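Local coordinates for ABC transporter, substrate binding protein (Mannopine) (Agrobacterium fabrum, PDB 5L9S) that serves as the periplasmic solute-binding protein of an ABC transporter, most likely capturing mannopine, and is held here in an open, unliganded form, at residues A114-E119 with R200-R205; I209-A214 with I224-D229; N120-Q125 with L133-G138; R140-F145 with D183-W188; L152-L157 with G230-G235. All blocks are in the same frame, centred on the assembly; numbering follows the deposited sequence.

Interaction 1. Residues A114-E119 with R200-R205; sequences AYKLNE and RNDEYR. With ACT (acetate ion), chain C.
At the end of a beta strand in the sheet of a periplasmic-binding-protein lobe, Lys116 meets Arg205, the residue just before the antiparallel neighbour strand 206-210. The backbone joins them through Lys116 N to Arg205 O at 2.9 Å (N-H...O angle 159°), with the donor tilted from the carbonyl plane. The same carbonyl oxygen receives a CA-H...O contact from Tyr115 CA at 3.2 Å. Beyond this point the side chains build a salt-bridge network. Lys116 has CG anti to its own nitrogen (chi1 -171°) and stays extended to its end, carrying NZ to Asp202 OD1 in a salt bridge of 3.3 Å whose hydrogen bond is weak. Asp202 sits at the Schellman turn that ends helix 192-200. Arg205 bends at chi3, which lays one guanidinium face under the lysine chain, Lys116 CD lying 3.6 Å from Arg205 NH2. Lys116 NZ and Arg205 NH1 are only 3.9 Å apart, a like-charge proximity that Asp202 would offset, since its OD2 also faces Arg205 NH1 in a long, purely electrostatic pair. Away from this network, Tyr115 OH donates to OXT of an acetate ion, probably from the crystallisation liquor, at 2.9 Å, the ion lying at the ring edge.

Interaction 2. Residues I209-A214 with I224-D229; sequences IWLTRA and IGWSYD
One face of the Trp226 indole carries Leu211 CD1, and the indole edge meets Tyr228, where a helix packs on a strand in the alpha/beta lobe of a periplasmic binding protein. Leu211 CD1 sits 3.5 Å from the centroid of the five-membered ring and 16° off its normal, a CH-pi contact; the leucine crosses the tryptophan at about a right angle. Its other methyl, CD2, comes to the edge of the Tyr228 ring, 4.0 Å from CE1. Trp226 NE1 donates to Tyr228 OH at 3.0 Å, with the oxygen 4° out of the indole plane, which fixes the rotation of the tryptophan. Beyond the rim of the six-membered ring, Ala214 CB comes to 3.7 Å from Trp226 CE3. Lys218, a turn further along helix 211-219, adds a cation-pi contact to Trp226, the helix lying against strand 224-240. At the far end, Ile224 has CG1 anti to its nitrogen (chi1 -169°), which sends CD1 to Ala214 CB at 4.1 Å and, tip to tip, to Ile209 CD1 at 4.2 Å.

Interaction 3. Residues N120-Q125 with L133-G138; sequences NGSNPQ and LAKFPG
Pro124 lies over one face of the Phe136 ring, the tight part of a contact between two loops that flank the short helix 127-130. Pro124 CB stands 4.2 Å from the ring centroid and 14° off the normal, a CH-pi contact, and Pro124 CG comes to 4.0 Å from Phe136 CG as the two side chains slide past each other in opposite directions. The peptide before the proline joins in: Asn123 C is 3.4 Å from Phe136 CE1, approaching the ring obliquely. Phe136 reaches this place with its CG anti to the carbonyl carbon (chi1 -49°), pointing the ring at the opposing loop. Both residues are buried, and Pro124 also packs on Tyr115 of the adjacent strand, while Asp129 of the helix touches each of them.

Toward solvent the contact thins out. The exposed Lys135 passes its aliphatic chain across the other face of Phe136, CG lying 3.6 Å above the plane, then bends at chi4 so that NZ comes within 3.6 Å of Ser122 OG. Ser122 OG also lies 3.4 Å from Phe136 CE1. Nothing polar bonds the two loops directly, so the association rests on apolar and CH-pi packing: the ring is sandwiched between the proline and the methylenes of a lysine, whose charged end is left at the solvent side.

Interaction 4. Residues R140-F145 with D183-W188; sequences RSFPNF and DSVQVW
Phe142 and Trp188 stand on one face of a parallel strand pair, with Val185 between them; the pair is a beta-alpha-beta crossover of the alpha/beta lobe, its strands joined through helices 149-158 and 171-181. Val185 CG2 meets the edge of the Phe142 ring, 4.0 Å from CD2, the two side chains crossing at about a right angle. Its other methyl, CG1, is centred over one indole face of Trp188, 3.5 Å above the plane. The indole in turn approaches Phe142 obliquely, CZ3 lying 3.5 Å from Phe142 CB, while Asn144 packs its CB against Trp188 CB. On the other face of the pair, Ser141 has OG anti to its nitrogen (chi1 175°), which sets it 3.4 Å from Val187 CG1 and gives it a weak hydrogen bond to Val187 O.

The strand axes run at 31° to each other. Arg140 N donates to Ser184 O at 2.9 Å, Gln186 N to Arg140 O, and Phe142 N to Val187 O at 3.2 Å, the last nearly straight along the carbonyl. Arg140 pairs with Val185 but Ser141 with Val187, so the register slips by one residue in a beta bulge. The Arg140 guanidinium turns to backbone carbonyls, those of Phe136, Gly138 and Met130. Strand 140-143 is flanked by 185-189 and, also in parallel, by 206-210, while helix 149-158 packs through Val151 on Phe142 and Pro143.

Interaction 5. Residues L152-L157 with G230-G235; sequences LAAALL and GAFLVG
Apolar contacts dominate where Phe232 of strand 224-240 points its ring end at helix 149-158, a helix-on-sheet packing in the alpha/beta fold of a periplasmic binding protein. Ala153 CB is 3.6 Å from Phe232 CE1, and Ala154 CB is 4.3 Å from CE2, so two consecutive alanines receive the far end of the ring. One turn on, Leu157 comes from the opposite direction and brings CD1 to 4.1 Å from Phe232 CZ. Ala153 CB and Leu157 CD1 both meet the ring obliquely. Phe232 has CG anti to its carbonyl carbon (chi1 -55°), which sends the ring out from the strand to the helix. The segment axes stay 10.3 Å apart at their closest, with N-to-C directions at 144°, a gap bridged chiefly by this one aromatic side chain.

Polar groups take a lesser part. The backbone Ala154 N lies 3.7 Å from Phe232 CZ. Gly230, where the chain turns a corner with positive phi, has its carbonyl oxygen bonded by Trp127 NE1; the Trp127 ring also meets Phe232, with planes at about 30°, and touches Ala154 and Leu157. That same Gly230 O stands over one face of the Phe232 ring, 3.6 Å above its plane and offset toward the rim.

Overall arrangement
Interactions 1, 2, 4 and 5 all reach one mixed sheet: strand 206-210 lies between 103-116 and 140-143, and 103-116 also pairs with 224-240. Interactions 1 and 2, with centres about 12 Å apart, are joined by a probable hydrogen bond, Tyr115 O to Gly225 N, 2.9 Å. Interaction 3 lies at the outer end, its centre about 11 Å from that of interaction 1, where Tyr115 OH and Gln125 NE2 share a weak hydrogen bond and an acetate lies beside Tyr115 and Asn123; it reaches interaction 2 through Ser227 OG and Gln125 O, 2.6 Å apart. Tyr204 packs on Ser141, linking interactions 1 and 4. Interaction 5 continues strand 224-240 beyond interaction 2, about 13 Å between centres.

Interaction 1. Residues A114-E119 with R200-R205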
# COMPACT_ATOMS: atom_id res chain seq x y z
N ALA A 114 -10.01 3.05 12.16
CA ALA A 114 -11.42 3.06 11.83
C ALA A 114 -12.17 2.75 13.13
O ALA A 114 -11.64 2.07 14.02
CB ALA A 114 -11.71 2.01 10.78
N TYR A 115 -13.38 3.30 13.26
CA TYR A 115 -14.20 3.18 14.45
C TYR A 115 -15.71 3.13 14.14
O TYR A 115 -16.14 3.65 13.11
CB TYR A 115 -13.90 4.36 15.41
CG TYR A 115 -13.94 5.71 14.71
CD1 TYR A 115 -15.15 6.34 14.45
CD2 TYR A 115 -12.77 6.32 14.27
CE1 TYR A 115 -15.20 7.52 13.73
CE2 TYR A 115 -12.81 7.52 13.56
CZ TYR A 115 -14.03 8.13 13.31
OH TYR A 115 -14.10 9.32 12.60
N LYS A 116 -16.51 2.55 15.07
CA LYS A 116 -17.98 2.60 14.96
C LYS A 116 -18.39 3.95 15.53
O LYS A 116 -17.89 4.34 16.58
CB LYS A 116 -18.66 1.48 15.77
CG LYS A 116 -20.17 1.39 15.51
CD LYS A 116 -20.80 0.24 16.20
CE LYS A 116 -22.31 0.30 16.14
NZ LYS A 116 -22.93 -0.86 16.84
N LEU A 117 -19.27 4.67 14.83
CA LEU A 117 -19.73 5.98 15.29
C LEU A 117 -20.56 5.84 16.56
O LEU A 117 -21.50 5.03 16.60
CB LEU A 117 -20.51 6.75 14.20
CG LEU A 117 -19.90 6.86 12.80
CD1 LEU A 117 -20.87 7.51 11.85
CD2 LEU A 117 -18.62 7.65 12.81
N ASN A 118 -20.17 6.54 17.62
CA ASN A 118 -20.94 6.48 18.85
C ASN A 118 -21.90 7.64 18.91
O ASN A 118 -21.66 8.66 18.26
CB ASN A 118 -20.08 6.32 20.10
CG ASN A 118 -18.81 7.10 20.08
OD1 ASN A 118 -17.71 6.54 20.17
ND2 ASN A 118 -18.94 8.40 19.90
N GLU A 119 -23.02 7.44 19.64
CA GLU A 119 -24.16 8.35 19.76
C GLU A 119 -23.80 9.79 20.19
O GLU A 119 -24.36 10.73 19.62
CB GLU A 119 -25.26 7.76 20.67
CG GLU A 119 -24.92 7.57 22.14
CD GLU A 119 -26.13 7.44 23.06
OE1 GLU A 119 -26.23 6.43 23.79
OE2 GLU A 119 -26.99 8.36 23.05
N ARG A 200 -19.43 -6.02 11.29
CA ARG A 200 -20.85 -6.30 11.04
C ARG A 200 -21.51 -6.89 12.28
O ARG A 200 -22.64 -6.54 12.58
CB ARG A 200 -21.02 -7.29 9.88
CG ARG A 200 -20.69 -6.76 8.52
CD ARG A 200 -20.99 -7.81 7.51
NE ARG A 200 -20.64 -7.33 6.19
CZ ARG A 200 -20.01 -8.06 5.29
NH1 ARG A 200 -19.75 -7.56 4.09
NH2 ARG A 200 -19.57 -9.28 5.59
N ASN A 201 -20.81 -7.81 12.97
CA ASN A 201 -21.27 -8.50 14.17
C ASN A 201 -21.06 -7.69 15.44
O ASN A 201 -21.51 -8.10 16.51
CB ASN A 201 -20.61 -9.88 14.26
CG ASN A 201 -21.01 -10.81 13.15
OD1 ASN A 201 -22.19 -10.97 12.83
ND2 ASN A 201 -20.03 -11.43 12.51
N ASP A 202 -20.40 -6.53 15.32
CA ASP A 202 -20.07 -5.60 16.40
C ASP A 202 -19.12 -6.23 17.42
O ASP A 202 -19.32 -6.10 18.63
CB ASP A 202 -21.34 -4.99 17.05
CG ASP A 202 -21.11 -3.66 17.75
OD1 ASP A 202 -20.31 -2.84 17.22
OD2 ASP A 202 -21.74 -3.43 18.81
N GLU A 203 -18.09 -6.94 16.92
CA GLU A 203 -17.06 -7.62 17.72
C GLU A 203 -15.95 -6.64 18.17
O GLU A 203 -15.16 -6.95 19.07
CB GLU A 203 -16.48 -8.84 16.98
CG GLU A 203 -17.43 -10.02 16.84
CD GLU A 203 -16.95 -11.17 15.97
OE1 GLU A 203 -17.74 -11.67 15.14
OE2 GLU A 203 -15.77 -11.57 16.12
N TYR A 204 -15.91 -5.45 17.54
CA TYR A 204 -14.99 -4.36 17.85
C TYR A 204 -15.61 -3.04 17.44
O TYR A 204 -16.44 -2.98 16.50
CB TYR A 204 -13.58 -4.53 17.24
CG TYR A 204 -13.49 -4.32 15.74
CD1 TYR A 204 -13.20 -3.07 15.21
CD2 TYR A 204 -13.64 -5.39 14.87
CE1 TYR A 204 -13.08 -2.89 13.83
CE2 TYR A 204 -13.54 -5.22 13.50
CZ TYR A 204 -13.23 -3.98 12.98
OH TYR A 204 -13.11 -3.84 11.62
N ARG A 205 -15.17 -1.98 18.15
CA ARG A 205 -15.60 -0.60 17.98
C ARG A 205 -14.46 0.35 17.54
O ARG A 205 -14.74 1.43 17.03
CB ARG A 205 -16.31 -0.09 19.25
CG ARG A 205 -17.63 -0.82 19.55
CD ARG A 205 -18.46 -0.09 20.59
NE ARG A 205 -19.23 1.01 20.00
CZ ARG A 205 -20.55 1.02 19.86
NH1 ARG A 205 -21.27 -0.02 20.28
NH2 ARG A 205 -21.16 2.06 19.32
C ACT C . -17.07 10.96 12.01
O ACT C . -16.84 10.14 11.06
OXT ACT C . -16.46 10.98 13.13
CH3 ACT C . -18.18 12.03 11.80

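Interaction 2. Residues I209-A214 with I224-D229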
# COMPACT_ATOMS: atom_id res chain seq x y z
N ILE A 209 -7.69 -1.15 10.38
CA ILE A 209 -8.17 -1.94 9.23
C ILE A 209 -7.74 -1.29 7.91
O ILE A 209 -7.14 -0.22 7.94
CB ILE A 209 -9.69 -2.26 9.31
CG1 ILE A 209 -10.56 -1.03 9.05
CG2 ILE A 209 -10.06 -2.98 10.63
CD1 ILE A 209 -12.06 -1.34 8.87
N TRP A 210 -8.01 -1.94 6.77
CA TRP A 210 -7.68 -1.35 5.47
C TRP A 210 -8.79 -0.36 5.08
O TRP A 210 -9.97 -0.67 5.25
CB TRP A 210 -7.56 -2.42 4.37
CG TRP A 210 -6.44 -3.42 4.49
CD1 TRP A 210 -5.13 -3.16 4.82
CD2 TRP A 210 -6.51 -4.82 4.18
NE1 TRP A 210 -4.41 -4.34 4.84
CE2 TRP A 210 -5.23 -5.37 4.43
CE3 TRP A 210 -7.54 -5.68 3.75
CZ2 TRP A 210 -4.94 -6.72 4.22
CZ3 TRP A 210 -7.25 -7.02 3.53
CH2 TRP A 210 -5.98 -7.54 3.79
N LEU A 211 -8.41 0.81 4.53
CA LEU A 211 -9.37 1.79 4.02
C LEU A 211 -10.37 1.17 3.02
O LEU A 211 -11.54 1.51 3.06
CB LEU A 211 -8.67 3.01 3.40
CG LEU A 211 -9.55 4.20 2.95
CD1 LEU A 211 -10.56 4.60 4.01
CD2 LEU A 211 -8.70 5.36 2.55
N THR A 212 -9.91 0.24 2.18
CA THR A 212 -10.73 -0.49 1.21
C THR A 212 -11.92 -1.20 1.88
O THR A 212 -13.06 -1.10 1.40
CB THR A 212 -9.83 -1.45 0.40
OG1 THR A 212 -9.05 -0.64 -0.48
CG2 THR A 212 -10.60 -2.47 -0.44
N ARG A 213 -11.65 -1.89 3.00
CA ARG A 213 -12.66 -2.62 3.77
C ARG A 213 -13.56 -1.67 4.59
O ARG A 213 -14.74 -1.97 4.75
CB ARG A 213 -12.05 -3.75 4.63
CG ARG A 213 -11.10 -4.74 3.92
CD ARG A 213 -11.54 -5.18 2.53
NE ARG A 213 -12.40 -6.37 2.54
CZ ARG A 213 -12.02 -7.60 2.17
NH1 ARG A 213 -12.88 -8.59 2.19
NH2 ARG A 213 -10.80 -7.81 1.70
N ALA A 214 -13.03 -0.52 5.06
CA ALA A 214 -13.80 0.50 5.78
C ALA A 214 -14.78 1.17 4.84
O ALA A 214 -15.93 1.40 5.22
CB ALA A 214 -12.86 1.52 6.40
N ILE A 224 -19.68 3.63 10.34
CA ILE A 224 -18.24 3.59 10.44
C ILE A 224 -17.62 4.90 9.99
O ILE A 224 -18.08 5.53 9.04
CB ILE A 224 -17.64 2.36 9.64
CG1 ILE A 224 -16.13 2.13 9.97
CG2 ILE A 224 -17.90 2.44 8.13
CD1 ILE A 224 -15.51 0.89 9.48
N GLY A 225 -16.55 5.27 10.68
CA GLY A 225 -15.73 6.42 10.37
C GLY A 225 -14.27 6.01 10.38
O GLY A 225 -13.92 4.90 10.78
N TRP A 226 -13.40 6.90 9.94
CA TRP A 226 -11.97 6.64 9.97
C TRP A 226 -11.20 7.92 10.07
O TRP A 226 -11.76 9.00 9.83
CB TRP A 226 -11.49 5.77 8.79
CG TRP A 226 -11.89 6.28 7.44
CD1 TRP A 226 -11.25 7.21 6.69
CD2 TRP A 226 -13.03 5.86 6.68
NE1 TRP A 226 -11.93 7.41 5.50
CE2 TRP A 226 -13.02 6.59 5.47
CE3 TRP A 226 -14.07 4.94 6.91
CZ2 TRP A 226 -13.99 6.41 4.49
CZ3 TRP A 226 -15.04 4.79 5.95
CH2 TRP A 226 -15.00 5.52 4.76
N SER A 227 -9.92 7.81 10.47
CA SER A 227 -9.04 8.96 10.57
C SER A 227 -7.75 8.77 9.75
O SER A 227 -7.17 7.68 9.76
CB SER A 227 -8.73 9.23 12.04
OG SER A 227 -7.71 10.21 12.11
N TYR A 228 -7.29 9.83 9.05
CA TYR A 228 -6.03 9.79 8.27
C TYR A 228 -4.81 10.14 9.09
O TYR A 228 -3.71 10.08 8.56
CB TYR A 228 -6.09 10.66 6.99
CG TYR A 228 -7.24 10.30 6.07
CD1 TYR A 228 -7.31 9.04 5.47
CD2 TYR A 228 -8.25 11.21 5.80
CE1 TYR A 228 -8.40 8.68 4.68
CE2 TYR A 228 -9.33 10.86 5.01
CZ TYR A 228 -9.41 9.60 4.45
OH TYR A 228 -10.49 9.28 3.67
N ASP A 229 -4.99 10.49 10.37
CA ASP A 229 -3.91 10.84 11.28
C ASP A 229 -3.13 9.55 11.61
O ASP A 229 -3.70 8.59 12.17
CB ASP A 229 -4.46 11.50 12.55
CG ASP A 229 -3.43 12.25 13.35
OD1 ASP A 229 -2.78 11.61 14.21
OD2 ASP A 229 -3.33 13.49 13.18

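Interaction 3. Residues N120-Q125 with L133-G138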
# COMPACT_ATOMS: atom_id res chain seq x y z
N ASN A 120 -22.86 9.96 21.15
CA ASN A 120 -22.47 11.30 21.63
C ASN A 120 -21.62 12.09 20.61
O ASN A 120 -21.55 13.32 20.71
CB ASN A 120 -21.80 11.27 23.03
CG ASN A 120 -20.63 10.32 23.26
OD1 ASN A 120 -20.25 10.08 24.41
ND2 ASN A 120 -20.00 9.81 22.20
N GLY A 121 -21.03 11.39 19.64
CA GLY A 121 -20.24 12.00 18.58
C GLY A 121 -18.76 12.08 18.87
O GLY A 121 -18.02 12.67 18.07
N SER A 122 -18.32 11.48 20.00
CA SER A 122 -16.91 11.47 20.41
C SER A 122 -16.22 10.20 19.91
O SER A 122 -16.35 9.14 20.52
CB SER A 122 -16.78 11.60 21.92
OG SER A 122 -15.43 11.74 22.31
N ASN A 123 -15.48 10.31 18.81
CA ASN A 123 -14.79 9.18 18.21
C ASN A 123 -13.26 9.31 18.27
O ASN A 123 -12.75 10.43 18.35
CB ASN A 123 -15.30 8.96 16.80
CG ASN A 123 -16.79 8.86 16.70
OD1 ASN A 123 -17.45 9.68 16.09
ND2 ASN A 123 -17.36 7.85 17.33
N PRO A 124 -12.51 8.18 18.30
CA PRO A 124 -11.04 8.28 18.36
C PRO A 124 -10.47 8.82 17.06
O PRO A 124 -10.91 8.43 15.98
CB PRO A 124 -10.57 6.85 18.63
CG PRO A 124 -11.79 6.01 18.70
CD PRO A 124 -12.95 6.77 18.19
N GLN A 125 -9.48 9.73 17.14
CA GLN A 125 -8.92 10.33 15.93
C GLN A 125 -7.43 10.03 15.71
O GLN A 125 -6.92 10.24 14.61
CB GLN A 125 -9.23 11.84 15.87
CG GLN A 125 -10.74 12.17 15.76
CD GLN A 125 -11.43 11.40 14.65
OE1 GLN A 125 -11.12 11.52 13.46
NE2 GLN A 125 -12.40 10.58 15.01
N LEU A 133 -8.87 3.88 26.55
CA LEU A 133 -10.08 3.11 26.88
C LEU A 133 -11.04 3.86 27.79
O LEU A 133 -12.24 3.57 27.79
CB LEU A 133 -9.71 1.77 27.51
CG LEU A 133 -8.88 0.86 26.63
CD1 LEU A 133 -8.05 -0.07 27.47
CD2 LEU A 133 -9.73 0.12 25.61
N ALA A 134 -10.50 4.84 28.55
CA ALA A 134 -11.29 5.70 29.42
C ALA A 134 -12.30 6.53 28.57
O ALA A 134 -13.51 6.36 28.74
CB ALA A 134 -10.37 6.63 30.21
N LYS A 135 -11.79 7.35 27.63
CA LYS A 135 -12.58 8.22 26.76
C LYS A 135 -13.27 7.47 25.64
O LYS A 135 -14.34 7.87 25.17
CB LYS A 135 -11.66 9.30 26.18
CG LYS A 135 -12.40 10.46 25.54
CD LYS A 135 -11.47 11.57 25.09
CE LYS A 135 -12.29 12.79 24.73
NZ LYS A 135 -12.21 13.15 23.29
N PHE A 136 -12.62 6.42 25.14
CA PHE A 136 -13.15 5.63 24.04
C PHE A 136 -13.20 4.17 24.42
O PHE A 136 -12.22 3.47 24.21
CB PHE A 136 -12.36 5.85 22.74
CG PHE A 136 -12.16 7.30 22.42
CD1 PHE A 136 -13.20 8.08 21.93
CD2 PHE A 136 -10.93 7.92 22.67
CE1 PHE A 136 -13.01 9.44 21.68
CE2 PHE A 136 -10.75 9.28 22.42
CZ PHE A 136 -11.79 10.02 21.91
N PRO A 137 -14.32 3.72 25.05
CA PRO A 137 -14.39 2.30 25.44
C PRO A 137 -14.78 1.40 24.26
O PRO A 137 -15.14 1.88 23.17
CB PRO A 137 -15.42 2.28 26.57
CG PRO A 137 -16.05 3.66 26.59
CD PRO A 137 -15.56 4.44 25.42
N GLY A 138 -14.70 0.10 24.51
CA GLY A 138 -15.01 -0.94 23.54
C GLY A 138 -13.84 -1.86 23.23
O GLY A 138 -12.73 -1.71 23.76

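Interaction 4. Residues R140-F145 with D183-W188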
# COMPACT_ATOMS: atom_id res chain seq x y z
N ARG A 140 -10.93 -3.53 20.83
CA ARG A 140 -10.01 -3.11 19.77
C ARG A 140 -9.79 -4.26 18.78
O ARG A 140 -10.08 -5.42 19.07
CB ARG A 140 -8.64 -2.56 20.26
CG ARG A 140 -8.59 -1.63 21.48
CD ARG A 140 -8.98 -0.19 21.22
NE ARG A 140 -10.28 0.03 21.82
CZ ARG A 140 -10.72 1.16 22.38
NH1 ARG A 140 -9.95 2.23 22.42
NH2 ARG A 140 -11.92 1.20 22.91
N SER A 141 -9.26 -3.94 17.62
CA SER A 141 -8.93 -4.90 16.57
C SER A 141 -7.66 -4.48 15.86
O SER A 141 -7.50 -3.30 15.53
CB SER A 141 -10.09 -5.04 15.58
OG SER A 141 -9.72 -5.88 14.50
N PHE A 142 -6.75 -5.44 15.66
CA PHE A 142 -5.51 -5.19 14.93
C PHE A 142 -5.30 -6.34 13.99
O PHE A 142 -5.69 -7.44 14.35
CB PHE A 142 -4.30 -5.15 15.87
CG PHE A 142 -3.99 -3.85 16.56
CD1 PHE A 142 -3.50 -2.77 15.85
CD2 PHE A 142 -4.16 -3.73 17.94
CE1 PHE A 142 -3.20 -1.56 16.50
CE2 PHE A 142 -3.86 -2.52 18.58
CZ PHE A 142 -3.38 -1.45 17.86
N PRO A 143 -4.62 -6.15 12.83
CA PRO A 143 -4.32 -7.32 11.98
C PRO A 143 -3.32 -8.25 12.65
O PRO A 143 -2.47 -7.84 13.45
CB PRO A 143 -3.73 -6.73 10.72
CG PRO A 143 -3.24 -5.39 11.09
CD PRO A 143 -4.08 -4.90 12.24
N ASN A 144 -3.47 -9.51 12.36
CA ASN A 144 -2.57 -10.55 12.82
C ASN A 144 -2.11 -11.36 11.62
O ASN A 144 -2.53 -12.50 11.39
CB ASN A 144 -3.15 -11.39 13.95
CG ASN A 144 -2.29 -12.59 14.31
OD1 ASN A 144 -1.06 -12.50 14.45
ND2 ASN A 144 -2.93 -13.75 14.38
N PHE A 145 -1.32 -10.70 10.80
CA PHE A 145 -0.63 -11.30 9.68
C PHE A 145 0.85 -11.18 10.06
O PHE A 145 1.17 -10.44 11.01
CB PHE A 145 -1.00 -10.71 8.30
CG PHE A 145 -1.36 -9.25 8.18
CD1 PHE A 145 -0.48 -8.26 8.60
CD2 PHE A 145 -2.52 -8.86 7.51
CE1 PHE A 145 -0.78 -6.91 8.41
CE2 PHE A 145 -2.82 -7.52 7.32
CZ PHE A 145 -1.94 -6.55 7.76
N ASP A 183 -5.34 -6.77 26.36
CA ASP A 183 -6.55 -7.34 26.97
C ASP A 183 -7.86 -6.87 26.31
O ASP A 183 -8.87 -7.58 26.32
CB ASP A 183 -6.59 -7.06 28.48
CG ASP A 183 -6.90 -8.27 29.35
OD1 ASP A 183 -7.04 -9.38 28.79
OD2 ASP A 183 -6.99 -8.10 30.59
N SER A 184 -7.83 -5.67 25.72
CA SER A 184 -8.95 -5.03 25.00
C SER A 184 -9.09 -5.51 23.54
O SER A 184 -10.16 -5.34 22.95
CB SER A 184 -8.81 -3.52 25.05
OG SER A 184 -8.69 -3.10 26.40
N VAL A 185 -8.01 -6.10 22.97
CA VAL A 185 -8.00 -6.59 21.59
C VAL A 185 -8.74 -7.92 21.49
O VAL A 185 -8.20 -8.96 21.85
CB VAL A 185 -6.59 -6.64 20.95
CG1 VAL A 185 -6.69 -6.90 19.45
CG2 VAL A 185 -5.82 -5.36 21.21
N GLN A 186 -10.02 -7.85 21.07
CA GLN A 186 -10.89 -9.03 20.94
C GLN A 186 -10.79 -9.66 19.55
O GLN A 186 -11.12 -10.84 19.38
CB GLN A 186 -12.36 -8.69 21.26
CG GLN A 186 -12.61 -7.93 22.57
CD GLN A 186 -12.48 -8.71 23.85
OE1 GLN A 186 -11.78 -8.28 24.78
NE2 GLN A 186 -13.21 -9.80 23.97
N VAL A 187 -10.34 -8.87 18.55
CA VAL A 187 -10.23 -9.30 17.16
C VAL A 187 -8.78 -9.15 16.65
O VAL A 187 -8.23 -8.05 16.63
CB VAL A 187 -11.28 -8.58 16.24
CG1 VAL A 187 -11.09 -8.94 14.76
CG2 VAL A 187 -12.72 -8.88 16.67
N TRP A 188 -8.20 -10.26 16.20
CA TRP A 188 -6.88 -10.29 15.57
C TRP A 188 -7.14 -10.82 14.18
O TRP A 188 -7.06 -12.03 13.93
CB TRP A 188 -5.94 -11.21 16.34
CG TRP A 188 -5.48 -10.68 17.66
CD1 TRP A 188 -5.83 -11.14 18.89
CD2 TRP A 188 -4.51 -9.62 17.87
NE1 TRP A 188 -5.16 -10.42 19.86
CE2 TRP A 188 -4.33 -9.51 19.26
CE3 TRP A 188 -3.77 -8.80 17.02
CZ2 TRP A 188 -3.47 -8.56 19.83
CZ3 TRP A 188 -2.89 -7.88 17.58
CH2 TRP A 188 -2.75 -7.76 18.97

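Interaction 5. Residues L152-L157 with G230-G235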
# COMPACT_ATOMS: atom_id res chain seq x y z
N LEU A 152 3.18 -2.18 15.50
CA LEU A 152 4.28 -1.66 16.30
C LEU A 152 4.43 -0.15 16.14
O LEU A 152 4.52 0.56 17.14
CB LEU A 152 5.59 -2.39 15.94
CG LEU A 152 5.66 -3.90 16.27
CD1 LEU A 152 6.98 -4.49 15.85
CD2 LEU A 152 5.46 -4.16 17.75
N ALA A 153 4.41 0.35 14.88
CA ALA A 153 4.44 1.78 14.57
C ALA A 153 3.19 2.52 15.11
O ALA A 153 3.34 3.65 15.57
CB ALA A 153 4.60 1.99 13.06
N ALA A 154 1.98 1.89 15.11
CA ALA A 154 0.77 2.50 15.70
C ALA A 154 0.97 2.65 17.20
O ALA A 154 0.61 3.69 17.74
CB ALA A 154 -0.47 1.64 15.43
N ALA A 155 1.60 1.66 17.86
CA ALA A 155 1.89 1.65 19.30
C ALA A 155 2.83 2.77 19.65
O ALA A 155 2.58 3.49 20.61
CB ALA A 155 2.48 0.31 19.73
N LEU A 156 3.89 2.94 18.85
CA LEU A 156 4.89 4.00 19.01
C LEU A 156 4.28 5.40 18.87
O LEU A 156 4.55 6.25 19.71
CB LEU A 156 6.07 3.80 18.05
CG LEU A 156 7.00 2.64 18.41
CD1 LEU A 156 7.62 2.02 17.16
CD2 LEU A 156 8.04 3.06 19.43
N LEU A 157 3.43 5.62 17.86
CA LEU A 157 2.75 6.89 17.63
C LEU A 157 1.80 7.23 18.77
O LEU A 157 1.71 8.40 19.17
CB LEU A 157 2.04 6.91 16.26
CG LEU A 157 2.95 6.82 15.00
CD1 LEU A 157 2.15 6.41 13.78
CD2 LEU A 157 3.70 8.14 14.73
N GLY A 230 -1.86 9.53 11.17
CA GLY A 230 -0.96 8.40 11.33
C GLY A 230 -1.33 7.19 10.49
O GLY A 230 -0.89 6.08 10.79
N ALA A 231 -2.13 7.40 9.41
CA ALA A 231 -2.51 6.31 8.50
C ALA A 231 -1.27 5.81 7.77
O ALA A 231 -0.38 6.59 7.45
CB ALA A 231 -3.54 6.80 7.50
N PHE A 232 -1.18 4.50 7.53
CA PHE A 232 -0.05 3.92 6.82
C PHE A 232 -0.36 3.79 5.33
O PHE A 232 -1.25 3.03 4.94
CB PHE A 232 0.37 2.60 7.48
CG PHE A 232 0.65 2.73 8.96
CD1 PHE A 232 1.90 3.15 9.42
CD2 PHE A 232 -0.33 2.44 9.91
CE1 PHE A 232 2.15 3.30 10.79
CE2 PHE A 232 -0.07 2.58 11.28
CZ PHE A 232 1.16 3.03 11.71
N LEU A 233 0.36 4.56 4.50
CA LEU A 233 0.20 4.55 3.03
C LEU A 233 1.25 3.68 2.40
O LEU A 233 2.41 4.06 2.33
CB LEU A 233 0.23 5.96 2.44
CG LEU A 233 -0.33 6.10 1.03
CD1 LEU A 233 -1.83 5.92 0.98
CD2 LEU A 233 0.06 7.43 0.45
N VAL A 234 0.85 2.47 2.01
CA VAL A 234 1.74 1.44 1.45
C VAL A 234 1.19 1.04 0.09
O VAL A 234 0.02 0.70 -0.03
CB VAL A 234 1.88 0.20 2.40
CG1 VAL A 234 2.89 -0.81 1.87
CG2 VAL A 234 2.26 0.62 3.82
N GLY A 235 2.05 1.02 -0.90
CA GLY A 235 1.60 0.60 -2.22
C GLY A 235 2.46 -0.38 -2.97
O GLY A 235 3.30 -1.09 -2.40